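Long-range contact in 24-sterol C-methyltransferase (Haloferax volcanii, PDB 6F5Z), which is a putative, probably S-adenosylmethionine-dependent methyltransferase that forms a complex with the activator Trm112: residues A32-V36 with G134-C138. Sequence-based numbering, arbitrary orientation.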
ATOM      1  N   ALA B  32       9.191   5.842  -0.138  1.00 14.49           N
ATOM      2  CA  ALA B  32       8.658   6.466   1.075  1.00 14.98           C
ATOM      3  C   ALA B  32       7.454   5.724   1.615  1.00 16.42           C
ATOM      4  O   ALA B  32       7.135   5.918   2.800  1.00 17.91           O
ATOM      5  CB  ALA B  32       8.286   7.915   0.818  1.00 16.32           C
ATOM      6  N   ARG B  33       6.792   4.906   0.786  1.00 14.87           N
ATOM      7  CA  ARG B  33       5.587   4.179   1.197  1.00 13.88           C
ATOM      8  C   ARG B  33       5.967   2.911   1.951  1.00 15.19           C
ATOM      9  O   ARG B  33       5.075   2.333   2.619  1.00 14.91           O
ATOM     10  CB  ARG B  33       4.754   3.785  -0.050  1.00 15.04           C
ATOM     11  CG  ARG B  33       4.146   4.989  -0.709  1.00 16.60           C
ATOM     12  CD  ARG B  33       3.379   4.657  -1.971  1.00 16.35           C
ATOM     13  NE  ARG B  33       3.038   5.882  -2.701  1.00 17.92           N
ATOM     14  CZ  ARG B  33       2.127   5.953  -3.664  1.00 23.09           C
ATOM     15  NH1 ARG B  33       1.438   4.879  -4.017  1.00 19.96           N
ATOM     16  NH2 ARG B  33       1.916   7.100  -4.301  1.00 21.59           N
ATOM     17  N   MET B  34       7.216   2.384   1.764  1.00 14.31           N
ATOM     18  CA  MET B  34       7.559   1.070   2.313  1.00 14.25           C
ATOM     19  C   MET B  34       7.450   1.049   3.819  1.00 15.62           C
ATOM     20  O   MET B  34       7.975   1.950   4.484  1.00 16.01           O
ATOM     21  CB  MET B  34       8.947   0.616   1.844  1.00 15.24           C
ATOM     22  CG  MET B  34       8.973   0.413   0.384  1.00 16.57           C
ATOM     23  SD  MET B  34      10.562  -0.288  -0.161  1.00 17.65           S
ATOM     24  CE  MET B  34      10.415  -2.027   0.411  1.00 17.77           C
ATOM     25  N   PRO B  35       6.793   0.002   4.370  1.00 13.70           N
ATOM     26  CA  PRO B  35       6.565  -0.044   5.832  1.00 14.64           C
ATOM     27  C   PRO B  35       7.753  -0.624   6.592  1.00 19.73           C
ATOM     28  O   PRO B  35       7.633  -1.578   7.362  1.00 19.18           O
ATOM     29  CB  PRO B  35       5.352  -0.978   5.920  1.00 16.27           C
ATOM     30  CG  PRO B  35       5.579  -1.927   4.837  1.00 18.58           C
ATOM     31  CD  PRO B  35       6.135  -1.132   3.680  1.00 14.73           C
ATOM     32  N   VAL B  36       8.924  -0.048   6.341  1.00 17.67           N
ATOM     33  CA  VAL B  36      10.163  -0.498   6.975  1.00 19.29           C
ATOM     34  C   VAL B  36      10.186  -0.128   8.430  1.00 21.43           C
ATOM     35  O   VAL B  36       9.884   1.020   8.785  1.00 22.41           O
ATOM     36  CB  VAL B  36      11.342   0.217   6.247  1.00 25.29           C
ATOM     37  CG1 VAL B  36      12.662   0.034   7.005  1.00 26.27           C
ATOM     38  CG2 VAL B  36      11.463  -0.278   4.814  1.00 25.82           C
ATOM     39  N   GLY B 134       5.921  -9.778   5.050  1.00 17.08           N
ATOM     40  CA  GLY B 134       6.886  -8.936   4.343  1.00 16.57           C
ATOM     41  C   GLY B 134       6.320  -8.449   3.022  1.00 16.29           C
ATOM     42  O   GLY B 134       5.395  -9.073   2.495  1.00 16.52           O
ATOM     43  N   THR B 135       6.905  -7.366   2.454  1.00 14.38           N
ATOM     44  CA  THR B 135       6.336  -6.789   1.242  1.00 14.53           C
ATOM     45  C   THR B 135       7.275  -6.810   0.075  1.00 13.71           C
ATOM     46  O   THR B 135       8.496  -6.899   0.248  1.00 14.84           O
ATOM     47  CB  THR B 135       5.884  -5.308   1.435  1.00 17.36           C
ATOM     48  OG1 THR B 135       7.037  -4.451   1.545  1.00 17.56           O
ATOM     49  CG2 THR B 135       4.929  -5.135   2.633  1.00 18.45           C
ATOM     50  N   PHE B 136       6.671  -6.841  -1.114  1.00 13.27           N
ATOM     51  CA  PHE B 136       7.397  -6.685  -2.369  1.00 12.63           C
ATOM     52  C   PHE B 136       6.853  -5.402  -2.995  1.00 13.63           C
ATOM     53  O   PHE B 136       5.652  -5.327  -3.300  1.00 13.84           O
ATOM     54  CB  PHE B 136       7.169  -7.902  -3.322  1.00 13.75           C
ATOM     55  CG  PHE B 136       7.755  -7.717  -4.718  1.00 13.81           C
ATOM     56  CD1 PHE B 136       8.997  -7.096  -4.896  1.00 14.66           C
ATOM     57  CD2 PHE B 136       7.103  -8.227  -5.833  1.00 14.81           C
ATOM     58  CE1 PHE B 136       9.536  -6.943  -6.166  1.00 14.38           C
ATOM     59  CE2 PHE B 136       7.665  -8.119  -7.095  1.00 15.59           C
ATOM     60  CZ  PHE B 136       8.877  -7.480  -7.260  1.00 14.34           C
ATOM     61  N   TYR B 137       7.760  -4.427  -3.255  1.00 13.84           N
ATOM     62  CA  TYR B 137       7.435  -3.172  -3.931  1.00 12.74           C
ATOM     63  C   TYR B 137       8.013  -3.296  -5.348  1.00 13.95           C
ATOM     64  O   TYR B 137       9.245  -3.298  -5.501  1.00 13.44           O
ATOM     65  CB  TYR B 137       8.045  -1.982  -3.163  1.00 13.11           C
ATOM     66  CG  TYR B 137       7.103  -1.446  -2.110  1.00 13.38           C
ATOM     67  CD1 TYR B 137       6.761  -2.208  -0.996  1.00 14.41           C
ATOM     68  CD2 TYR B 137       6.549  -0.176  -2.229  1.00 13.93           C
ATOM     69  CE1 TYR B 137       5.818  -1.754  -0.070  1.00 13.85           C
ATOM     70  CE2 TYR B 137       5.621   0.301  -1.299  1.00 14.76           C
ATOM     71  CZ  TYR B 137       5.244  -0.498  -0.232  1.00 14.09           C
ATOM     72  OH  TYR B 137       4.299  -0.022   0.647  1.00 15.78           O
ATOM     73  N   CYS B 138       7.128  -3.416  -6.351  1.00 13.22           N
ATOM     74  CA  CYS B 138       7.515  -3.634  -7.721  1.00 12.82           C
ATOM     75  C   CYS B 138       7.160  -2.388  -8.533  1.00 14.89           C
ATOM     76  O   CYS B 138       5.972  -2.145  -8.788  1.00 13.84           O
ATOM     77  CB  CYS B 138       6.745  -4.851  -8.237  1.00 13.18           C
ATOM     78  SG  CYS B 138       7.139  -5.290  -9.943  1.00 16.96           S
TER
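Met34 sets its CG over one face of the Tyr137 ring. This CG sits 3.5 Å from the centroid of the Tyr137 ring, only 6° off the ring normal, a CH-pi contact over the centre of that face. The two side chains run past each other in opposite directions. The Met34 chain is extended at chi2 (-174°), which puts SD obliquely beside the ring, 4.1 Å from Tyr137 CG, in a Met-aromatic contact. The bend at chi3 (74°) turns Met34 CE back to 3.9 Å from Tyr137 CD1.

Arg33 and Pro35 meet the same ring obliquely, near its hydroxyl end. Arg33 CB is 3.8 Å from Tyr137 CE2, and Pro35 CD is 3.8 Å from CE1 of that ring. The rest of Arg33 turns away, and its NH1 makes salt bridges to Glu181 and Asp183 of the same chain. Two residues earlier in the strand, Thr135 meets Pro35 tip to tip, with Pro35 CG 3.9 Å from Thr135 CG2. Pro35 itself is the centre of an inverse gamma turn.

The contact packs the end of helix 16-33 and the following turn against strand 134-140 of the mixed sheet in this Rossmann-like methyltransferase domain. Strand 134-140 lies between strands 104-110 and 218-224. The second copy of this protein also meets the site: Tyr137 OH hydrogen-bonds to Ala180 O of that subunit.

Across the two segments the adhesion is essentially apolar. Thr135 OG1 is buried without a polar partner, whereas the tyrosine hydroxyl is satisfied across the subunit boundary. Tyr137 therefore plays two parts: one ring face takes Met34, just past the end of helix 16-33, and its hydroxyl ties this buried layer to the neighbouring subunit.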